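Long-range contacts in putative uncharacterized protein (Campylobacter jejuni, PDB 5TPU), which is of unknown function but belongs to the WxcM-like family of the cupin clan and binds thymidine-5'-diphosphate as a dimer: residues V33-K38 with E61-M66; R39-F44 with V114-F119. The protein carries 3 engineered substitutions. All coordinates share one frame; numbering follows the deposited sequence.

Interaction 1 (V33-K38 with E61-M66); sequences VPFEIK and EQVLIM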
ATOM      1  N   VAL A  33      11.452   1.214   5.153  1.00 29.52           N
ATOM      2  CA  VAL A  33      11.145   2.512   4.594  1.00 31.36           C
ATOM      3  C   VAL A  33      11.977   3.453   5.445  1.00 28.03           C
ATOM      4  O   VAL A  33      11.817   3.405   6.655  1.00 27.04           O
ATOM      5  CB  VAL A  33       9.634   2.806   4.819  1.00 32.01           C
ATOM      6  CG1 VAL A  33       9.253   4.215   4.420  1.00 33.31           C
ATOM      7  CG2 VAL A  33       8.778   1.833   4.050  1.00 33.93           C
ATOM      8  N   PRO A  34      12.834   4.315   4.842  1.00 29.98           N
ATOM      9  CA  PRO A  34      13.700   5.226   5.611  1.00 31.71           C
ATOM     10  C   PRO A  34      12.990   6.454   6.126  1.00 29.87           C
ATOM     11  O   PRO A  34      13.582   7.511   6.216  1.00 32.81           O
ATOM     12  CB  PRO A  34      14.750   5.675   4.578  1.00 32.22           C
ATOM     13  CG  PRO A  34      14.007   5.661   3.289  1.00 32.77           C
ATOM     14  CD  PRO A  34      13.035   4.501   3.390  1.00 33.75           C
ATOM     15  N   PHE A  35      11.707   6.329   6.425  1.00 33.54           N
ATOM     16  CA  PHE A  35      10.946   7.419   6.972  1.00 29.41           C
ATOM     17  C   PHE A  35       9.719   6.861   7.698  1.00 28.67           C
ATOM     18  O   PHE A  35       9.493   5.644   7.737  1.00 26.38           O
ATOM     19  CB  PHE A  35      10.570   8.431   5.883  1.00 27.25           C
ATOM     20  CG  PHE A  35       9.851   7.831   4.690  1.00 25.37           C
ATOM     21  CD1 PHE A  35       8.508   7.526   4.749  1.00 25.79           C
ATOM     22  CD2 PHE A  35      10.518   7.599   3.503  1.00 23.61           C
ATOM     23  CE1 PHE A  35       7.859   6.989   3.642  1.00 27.66           C
ATOM     24  CE2 PHE A  35       9.878   7.080   2.380  1.00 21.63           C
ATOM     25  CZ  PHE A  35       8.542   6.762   2.452  1.00 22.75           C
ATOM     26  N   GLU A  36       8.977   7.787   8.292  1.00 27.80           N
ATOM     27  CA  GLU A  36       7.654   7.559   8.834  1.00 31.22           C
ATOM     28  C   GLU A  36       6.558   7.767   7.809  1.00 28.20           C
ATOM     29  O   GLU A  36       6.374   8.830   7.243  1.00 32.09           O
ATOM     30  CB  GLU A  36       7.383   8.476  10.048  1.00 31.35           C
ATOM     31  CG  GLU A  36       7.606   7.715  11.346  1.00 39.02           C
ATOM     32  CD  GLU A  36       7.765   8.577  12.574  1.00 41.80           C
ATOM     33  OE1 GLU A  36       6.899   9.452  12.816  1.00 53.30           O
ATOM     34  OE2 GLU A  36       8.745   8.346  13.311  1.00 49.28           O
ATOM     35  N   ILE A  37       5.778   6.728   7.633  1.00 31.41           N
ATOM     36  CA  ILE A  37       4.676   6.733   6.702  1.00 29.79           C
ATOM     37  C   ILE A  37       3.633   7.732   7.201  1.00 30.26           C
ATOM     38  O   ILE A  37       3.148   7.606   8.306  1.00 34.23           O
ATOM     39  CB  ILE A  37       4.112   5.315   6.641  1.00 28.18           C
ATOM     40  CG1 ILE A  37       5.143   4.383   6.018  1.00 28.90           C
ATOM     41  CG2 ILE A  37       2.803   5.268   5.880  1.00 34.33           C
ATOM     42  CD1 ILE A  37       4.858   2.912   6.301  1.00 27.77           C
ATOM     43  N   LYS A  38       3.299   8.750   6.416  1.00 28.82           N
ATOM     44  CA  LYS A  38       2.134   9.574   6.756  1.00 27.18           C
ATOM     45  C   LYS A  38       0.906   9.332   5.861  1.00 25.83           C
ATOM     46  O   LYS A  38      -0.237   9.695   6.198  1.00 23.81           O
ATOM     47  CB  LYS A  38       2.563  11.031   6.783  1.00 30.22           C
ATOM     48  CG  LYS A  38       3.662  11.266   7.825  1.00 35.03           C
ATOM     49  CD  LYS A  38       3.515  12.546   8.636  1.00 38.35           C
ATOM     50  CE  LYS A  38       4.492  12.590   9.792  1.00 38.10           C
ATOM     51  NZ  LYS A  38       4.183  11.449  10.691  1.00 40.09           N
ATOM     52  N   GLU A  61       9.601  12.276   0.609  1.00 21.20           N
ATOM     53  CA  GLU A  61      10.135  10.970   0.251  1.00 21.91           C
ATOM     54  C   GLU A  61       9.033   9.967   0.010  1.00 22.27           C
ATOM     55  O   GLU A  61       7.980  10.031   0.672  1.00 22.35           O
ATOM     56  CB  GLU A  61      10.981  10.459   1.390  1.00 21.74           C
ATOM     57  CG  GLU A  61      12.175  11.374   1.678  1.00 22.49           C
ATOM     58  CD  GLU A  61      12.918  10.888   2.898  1.00 25.06           C
ATOM     59  OE1 GLU A  61      13.736   9.934   2.824  1.00 21.89           O
ATOM     60  OE2 GLU A  61      12.611  11.451   3.946  1.00 26.62           O
ATOM     61  N   GLN A  62       9.306   9.035  -0.902  1.00 20.19           N
ATOM     62  CA  GLN A  62       8.371   7.966  -1.249  1.00 19.56           C
ATOM     63  C   GLN A  62       9.029   6.603  -1.463  1.00 21.12           C
ATOM     64  O   GLN A  62      10.195   6.500  -1.850  1.00 22.26           O
ATOM     65  CB  GLN A  62       7.611   8.322  -2.531  1.00 19.37           C
ATOM     66  CG  GLN A  62       6.728   9.564  -2.469  1.00 23.95           C
ATOM     67  CD  GLN A  62       6.551  10.168  -3.855  1.00 28.84           C
ATOM     68  OE1 GLN A  62       7.528  10.541  -4.514  1.00 31.11           O
ATOM     69  NE2 GLN A  62       5.335  10.197  -4.325  1.00 27.05           N
ATOM     70  N   VAL A  63       8.249   5.544  -1.283  1.00 19.15           N
ATOM     71  CA  VAL A  63       8.619   4.247  -1.845  1.00 18.70           C
ATOM     72  C   VAL A  63       7.546   3.765  -2.780  1.00 16.59           C
ATOM     73  O   VAL A  63       6.398   3.674  -2.369  1.00 18.70           O
ATOM     74  CB  VAL A  63       8.873   3.222  -0.743  1.00 18.41           C
ATOM     75  CG1 VAL A  63       8.984   1.820  -1.333  1.00 19.41           C
ATOM     76  CG2 VAL A  63      10.112   3.627   0.022  1.00 19.45           C
ATOM     77  N   LEU A  64       7.934   3.459  -4.012  1.00 15.55           N
ATOM     78  CA  LEU A  64       7.022   3.010  -5.086  1.00 15.28           C
ATOM     79  C   LEU A  64       7.092   1.509  -5.253  1.00 14.96           C
ATOM     80  O   LEU A  64       8.197   0.988  -5.434  1.00 15.34           O
ATOM     81  CB  LEU A  64       7.399   3.651  -6.435  1.00 15.58           C
ATOM     82  CG  LEU A  64       6.856   5.065  -6.708  1.00 15.26           C
ATOM     83  CD1 LEU A  64       7.263   6.025  -5.604  1.00 16.35           C
ATOM     84  CD2 LEU A  64       7.344   5.560  -8.049  1.00 15.65           C
ATOM     85  N   ILE A  65       5.949   0.819  -5.233  1.00 14.91           N
ATOM     86  CA  ILE A  65       5.903  -0.621  -5.504  1.00 15.19           C
ATOM     87  C   ILE A  65       4.866  -0.886  -6.596  1.00 14.88           C
ATOM     88  O   ILE A  65       3.731  -0.464  -6.482  1.00 15.10           O
ATOM     89  CB  ILE A  65       5.518  -1.358  -4.209  1.00 16.19           C
ATOM     90  CG1 ILE A  65       6.596  -1.178  -3.145  1.00 17.61           C
ATOM     91  CG2 ILE A  65       5.273  -2.843  -4.433  1.00 15.79           C
ATOM     92  CD1 ILE A  65       6.078  -1.298  -1.730  1.00 16.60           C
ATOM     93  N   MET A  66       5.270  -1.534  -7.675  1.00 15.09           N
ATOM     94  CA  MET A  66       4.364  -1.970  -8.707  1.00 17.46           C
ATOM     95  C   MET A  66       3.646  -3.221  -8.193  1.00 18.68           C
ATOM     96  O   MET A  66       4.183  -4.314  -8.269  1.00 18.50           O
ATOM     97  CB  MET A  66       5.154  -2.293  -9.997  1.00 18.28           C
ATOM     98  CG  MET A  66       4.714  -1.590 -11.246  1.00 19.95           C
ATOM     99  SD  MET A  66       4.078   0.083 -11.052  1.00 20.28           S
ATOM    100  CE  MET A  66       2.657  -0.076 -12.112  1.00 24.53           C
TER
HETATM  101  O   HOH W   1      12.995  10.616   6.702  1.00 38.22           O
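Phe35 lies along the start of strand 62-68, and its ring makes most of the contact with Glu61, Gln62 and Val63. This is apolar packing of a loop on a strand. Glu61 CB lies over the rim of the ring, 3.6 Å from Phe35 CD2. The ring tip, CZ, reaches the backbone at Glu61, just before the strand, and stands 3.8 Å from Glu61 O, which sits over the same face. Val63 N lies at the ring edge, near the plane. Farther along, Phe35 CE2 touches Val63 CG2 at 4.2 Å. The ring gets there because chi1 of 54° sets CG between the backbone N and the carbonyl carbon. Val33 CG1 covers the centre of the opposite face, so the ring is held between its own loop and Glu61.

The polar part is bridged by water. One water donates to Pro34 O at 3.2 Å and to Glu61 OE2 at 2.9 Å. The Glu61 side chain, extended beyond CG (chi2 175°), and the Phe35 ring run past one another, pointing opposite ways. The carboxylate and ring planes are 60° apart.

The Gln62 side chain leaves the backbone on the side away from the loop, and its OE1 hydrogen-bonds Arg101 NH1.

Segment 33-38 belongs to the loop between strands 22-28 and 39-44. Strand 62-68 runs between strands 91-95 and 111-116 in the antiparallel sheet. Tyr94 from 91-95 also packs on Pro34 and Phe35, while Leu115 from 111-116 touches Val33. The loop thus covers the sheet where these three strands meet.

Interaction 2 (R39-F44 with V114-F119); sequences RVYYIF and VLASDF. With TYD (thymidine-5'-diphosphate), chain E.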
ATOM      1  N   ARG A  39       1.160   8.670   4.737  1.00 20.66           N
ATOM      2  CA  ARG A  39       0.229   8.629   3.628  1.00 20.69           C
ATOM      3  C   ARG A  39       0.577   7.398   2.797  1.00 21.40           C
ATOM      4  O   ARG A  39       1.740   7.043   2.606  1.00 19.87           O
ATOM      5  CB  ARG A  39       0.273   9.924   2.809  1.00 19.30           C
ATOM      6  CG  ARG A  39      -0.458   9.813   1.484  1.00 22.41           C
ATOM      7  CD  ARG A  39      -0.470  11.073   0.602  1.00 21.56           C
ATOM      8  NE  ARG A  39       0.797  11.811   0.600  1.00 19.60           N
ATOM      9  CZ  ARG A  39       1.305  12.432  -0.447  1.00 19.11           C
ATOM     10  NH1 ARG A  39       2.447  13.091  -0.318  1.00 23.98           N
ATOM     11  NH2 ARG A  39       0.697  12.422  -1.627  1.00 21.31           N
ATOM     12  N   VAL A  40      -0.462   6.692   2.379  1.00 21.75           N
ATOM     13  CA  VAL A  40      -0.307   5.613   1.444  1.00 21.59           C
ATOM     14  C   VAL A  40      -1.284   5.983   0.357  1.00 21.73           C
ATOM     15  O   VAL A  40      -2.424   6.389   0.599  1.00 20.28           O
ATOM     16  CB  VAL A  40      -0.644   4.255   2.094  1.00 23.57           C
ATOM     17  CG1 VAL A  40      -0.662   3.157   1.050  1.00 24.96           C
ATOM     18  CG2 VAL A  40       0.369   3.905   3.160  1.00 22.97           C
ATOM     19  N   TYR A  41      -0.834   5.891  -0.871  1.00 20.68           N
ATOM     20  CA  TYR A  41      -1.771   6.039  -1.968  1.00 20.13           C
ATOM     21  C   TYR A  41      -1.489   5.038  -3.072  1.00 19.39           C
ATOM     22  O   TYR A  41      -0.391   4.456  -3.143  1.00 19.67           O
ATOM     23  CB  TYR A  41      -1.745   7.490  -2.475  1.00 19.51           C
ATOM     24  CG  TYR A  41      -0.498   7.981  -3.174  1.00 18.34           C
ATOM     25  CD1 TYR A  41      -0.384   7.889  -4.546  1.00 17.97           C
ATOM     26  CD2 TYR A  41       0.552   8.596  -2.468  1.00 20.03           C
ATOM     27  CE1 TYR A  41       0.740   8.353  -5.186  1.00 19.37           C
ATOM     28  CE2 TYR A  41       1.687   9.097  -3.124  1.00 17.72           C
ATOM     29  CZ  TYR A  41       1.755   8.980  -4.478  1.00 17.74           C
ATOM     30  OH  TYR A  41       2.816   9.417  -5.207  1.00 18.24           O
ATOM     31  N   TYR A  42      -2.499   4.802  -3.906  1.00 17.57           N
ATOM     32  CA  TYR A  42      -2.327   3.844  -4.970  1.00 15.38           C
ATOM     33  C   TYR A  42      -3.032   4.309  -6.190  1.00 15.02           C
ATOM     34  O   TYR A  42      -4.001   5.060  -6.099  1.00 16.88           O
ATOM     35  CB  TYR A  42      -2.659   2.421  -4.534  1.00 15.46           C
ATOM     36  CG  TYR A  42      -3.947   2.277  -3.886  1.00 15.03           C
ATOM     37  CD1 TYR A  42      -5.064   1.855  -4.612  1.00 16.13           C
ATOM     38  CD2 TYR A  42      -4.105   2.611  -2.541  1.00 17.12           C
ATOM     39  CE1 TYR A  42      -6.318   1.778  -4.018  1.00 16.38           C
ATOM     40  CE2 TYR A  42      -5.353   2.512  -1.923  1.00 15.66           C
ATOM     41  CZ  TYR A  42      -6.460   2.094  -2.646  1.00 17.66           C
ATOM     42  OH  TYR A  42      -7.711   2.018  -2.031  1.00 17.19           O
ATOM     43  N   ILE A  43      -2.448   3.962  -7.328  1.00 15.05           N
ATOM     44  CA  ILE A  43      -2.932   4.331  -8.644  1.00 13.83           C
ATOM     45  C   ILE A  43      -3.229   3.052  -9.411  1.00 14.47           C
ATOM     46  O   ILE A  43      -2.475   2.092  -9.365  1.00 14.84           O
ATOM     47  CB  ILE A  43      -1.919   5.180  -9.397  1.00 14.89           C
ATOM     48  CG1 ILE A  43      -1.632   6.464  -8.635  1.00 16.77           C
ATOM     49  CG2 ILE A  43      -2.446   5.569 -10.750  1.00 16.51           C
ATOM     50  CD1 ILE A  43      -0.403   7.227  -9.074  1.00 16.69           C
ATOM     51  N   PHE A  44      -4.405   3.014 -10.009  1.00 14.63           N
ATOM     52  CA  PHE A  44      -4.893   1.863 -10.757  1.00 15.77           C
ATOM     53  C   PHE A  44      -5.658   2.364 -12.003  1.00 15.39           C
ATOM     54  O   PHE A  44      -5.760   3.563 -12.229  1.00 14.12           O
ATOM     55  CB  PHE A  44      -5.750   0.944  -9.831  1.00 14.72           C
ATOM     56  CG  PHE A  44      -6.952   1.617  -9.180  1.00 14.47           C
ATOM     57  CD1 PHE A  44      -8.229   1.406  -9.674  1.00 13.24           C
ATOM     58  CD2 PHE A  44      -6.816   2.370  -7.997  1.00 13.62           C
ATOM     59  CE1 PHE A  44      -9.349   1.973  -9.068  1.00 13.41           C
ATOM     60  CE2 PHE A  44      -7.931   2.921  -7.371  1.00 13.85           C
ATOM     61  CZ  PHE A  44      -9.220   2.731  -7.907  1.00 13.12           C
ATOM     62  N   VAL A 114       2.208   3.461  -3.382  1.00 14.57           N
ATOM     63  CA  VAL A 114       3.167   4.490  -2.964  1.00 16.49           C
ATOM     64  C   VAL A 114       3.019   4.757  -1.507  1.00 17.74           C
ATOM     65  O   VAL A 114       1.923   4.986  -1.056  1.00 17.04           O
ATOM     66  CB  VAL A 114       3.059   5.810  -3.731  1.00 16.82           C
ATOM     67  CG1 VAL A 114       4.103   6.762  -3.192  1.00 19.64           C
ATOM     68  CG2 VAL A 114       3.258   5.601  -5.216  1.00 15.39           C
ATOM     69  N   LEU A 115       4.140   4.641  -0.786  1.00 19.39           N
ATOM     70  CA  LEU A 115       4.259   4.967   0.629  1.00 18.44           C
ATOM     71  C   LEU A 115       4.921   6.343   0.662  1.00 19.66           C
ATOM     72  O   LEU A 115       5.953   6.546   0.026  1.00 18.90           O
ATOM     73  CB  LEU A 115       5.136   3.922   1.323  1.00 20.21           C
ATOM     74  CG  LEU A 115       4.523   2.585   1.835  1.00 24.77           C
ATOM     75  CD1 LEU A 115       3.323   2.035   1.086  1.00 21.99           C
ATOM     76  CD2 LEU A 115       5.547   1.455   1.968  1.00 24.53           C
ATOM     77  N   ALA A 116       4.318   7.321   1.330  1.00 19.52           N
ATOM     78  CA  ALA A 116       4.852   8.691   1.337  1.00 18.18           C
ATOM     79  C   ALA A 116       5.230   9.198   2.727  1.00 19.50           C
ATOM     80  O   ALA A 116       4.528   8.939   3.711  1.00 22.06           O
ATOM     81  CB  ALA A 116       3.826   9.603   0.732  1.00 21.53           C
ATOM     82  N   SER A 117       6.340   9.921   2.819  1.00 19.68           N
ATOM     83  CA  SER A 117       6.787  10.471   4.098  1.00 21.50           C
ATOM     84  C   SER A 117       5.925  11.613   4.649  1.00 23.94           C
ATOM     85  O   SER A 117       6.107  12.023   5.783  1.00 25.69           O
ATOM     86  CB  SER A 117       8.185  11.024   3.920  1.00 20.19           C
ATOM     87  OG  SER A 117       8.207  12.072   2.961  1.00 18.06           O
ATOM     88  N   ASP A 118       5.031  12.178   3.844  1.00 23.62           N
ATOM     89  CA  ASP A 118       4.274  13.325   4.309  1.00 27.12           C
ATOM     90  C   ASP A 118       2.937  13.388   3.591  1.00 30.64           C
ATOM     91  O   ASP A 118       2.702  12.685   2.562  1.00 31.19           O
ATOM     92  CB  ASP A 118       5.115  14.602   4.122  1.00 28.93           C
ATOM     93  CG  ASP A 118       4.637  15.800   5.003  1.00 32.54           C
ATOM     94  OD1 ASP A 118       3.820  15.684   5.939  1.00 27.43           O
ATOM     95  OD2 ASP A 118       5.067  16.907   4.683  1.00 31.98           O
ATOM     96  N   PHE A 119       2.062  14.212   4.152  1.00 27.13           N
ATOM     97  CA  PHE A 119       0.700  14.348   3.686  1.00 26.68           C
ATOM     98  C   PHE A 119       0.639  15.017   2.318  1.00 27.78           C
ATOM     99  O   PHE A 119       1.571  15.696   1.940  1.00 28.51           O
ATOM    100  CB  PHE A 119      -0.067  15.183   4.693  1.00 26.99           C
ATOM    101  CG  PHE A 119      -0.132  14.567   6.059  1.00 30.16           C
ATOM    102  CD1 PHE A 119      -1.040  13.563   6.330  1.00 30.22           C
ATOM    103  CD2 PHE A 119       0.690  15.024   7.089  1.00 31.77           C
ATOM    104  CE1 PHE A 119      -1.090  12.995   7.597  1.00 31.76           C
ATOM    105  CE2 PHE A 119       0.621  14.477   8.356  1.00 33.12           C
ATOM    106  CZ  PHE A 119      -0.279  13.468   8.618  1.00 33.15           C
TER
HETATM  107  PA  TYD E 200      -0.948  13.418  -9.384  1.00 19.88           P
HETATM  108  O1A TYD E 200      -0.933  12.663 -10.682  1.00 20.33           O
HETATM  109  O2A TYD E 200       0.012  13.181  -8.279  1.00 19.80           O
HETATM  110  O3A TYD E 200      -0.936  15.010  -9.563  1.00 20.97           O
HETATM  111  PB  TYD E 200      -1.318  15.840 -10.898  1.00 24.90           P
HETATM  112  O1B TYD E 200      -1.703  17.185 -10.259  1.00 22.68           O
HETATM  113  O2B TYD E 200      -2.507  15.134 -11.476  1.00 19.37           O
HETATM  114  O3B TYD E 200      -0.080  15.765 -11.734  1.00 28.95           O
HETATM  115  O5' TYD E 200      -2.260  12.981  -8.630  1.00 19.76           O
HETATM  116  C5' TYD E 200      -3.435  12.634  -9.354  1.00 18.23           C
HETATM  117  C4' TYD E 200      -4.629  13.244  -8.672  1.00 17.74           C
HETATM  118  O4' TYD E 200      -4.753  12.850  -7.302  1.00 17.98           O
HETATM  119  C3' TYD E 200      -4.507  14.737  -8.649  1.00 19.79           C
HETATM  120  O3' TYD E 200      -5.795  15.200  -9.099  1.00 21.21           O
HETATM  121  C2' TYD E 200      -4.062  15.079  -7.216  1.00 17.82           C
HETATM  122  C1' TYD E 200      -4.665  13.935  -6.443  1.00 17.89           C
HETATM  123  N1  TYD E 200      -3.912  13.403  -5.341  1.00 19.47           N
HETATM  124  C2  TYD E 200      -4.538  13.309  -4.078  1.00 20.01           C
HETATM  125  O2  TYD E 200      -5.734  13.692  -3.934  1.00 20.44           O
HETATM  126  N3  TYD E 200      -3.865  12.803  -3.035  1.00 19.48           N
HETATM  127  C4  TYD E 200      -2.598  12.346  -3.140  1.00 18.35           C
HETATM  128  O4  TYD E 200      -2.024  11.867  -2.138  1.00 15.40           O
HETATM  129  C5  TYD E 200      -1.949  12.412  -4.459  1.00 18.25           C
HETATM  130  C5M TYD E 200      -0.559  11.937  -4.691  1.00 21.48           C
HETATM  131  C6  TYD E 200      -2.657  12.931  -5.530  1.00 19.87           C
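This contact is an antiparallel strand pairing, extended by a side-chain grip on the loop that follows. Strand 39-44 is the outermost strand of its sheet within the chain and pairs with the end of strand 111-116. The short strand segments run at 157° to each other. Arg39 with Ala116 and Tyr41 with Val114 are hydrogen-bonded pairs. Val40 with Leu115, between them, is a non-hydrogen-bonded pair. Ala116 N donates to Arg39 O at 2.9 Å, and Tyr41 and Val114 exchange two backbone bonds.

Val40 and Leu115 lie side by side on one face of the sheet. Arg39, Tyr41, Val114 and Ala116 share the other. There Val114 CB makes a CH-pi contact 3.6 Å from the centroid of the Tyr41 ring. The methyl C5M of thymidine-5'-diphosphate sits over the opposite face, 3.8 Å from Tyr41 CZ. The ring is sandwiched between them.

Arg39 is bent at chi3 (39°), which turns its guanidinium toward the loop at Asp118. NE and NH1 both donate to Asp118 O, each at 2.9 Å. This oxygen lies in the guanidinium plane. Ala116 CB and Phe119 C cover the two faces of the group. The remaining nitrogen, NH2, donates to O4 of the ligand at 2.8 Å.

Across the dimer, strand 39-44 pairs with a strand of the second subunit, whose Arg21 also hydrogen-bonds the ligand. The double grip on Asp118 O probably fixes the rotation of the guanidinium and presents NH2 to the base. With the methyl on Tyr41 and O4 on Arg39, the contact is consistent with reading the thymine base by both shape and polarity.

How the interactions relate
Interactions 1 and 2 both reach the same sheet, with centres about 8 Å apart. Their segments alternate along the chain, and residues 33-38 run directly into strand 39-44. Strands 62-68 and 111-116 are neighbours: Val63 N lies 2.8 Å from Leu115 O, and Glu61 O lies 2.7 Å from Ser117 N, both probable hydrogen bonds. On the ligand side, Gln62 NE2 comes within 2.8 Å of Tyr41 OH. Interaction 2 supplies Arg39 and Tyr41 to the thymidine-5'-diphosphate pocket directly. Interaction 1 comes near the pocket through Gln62, whose side chain is about 6 Å from a bound ligand. Both contacts also touch the second subunit.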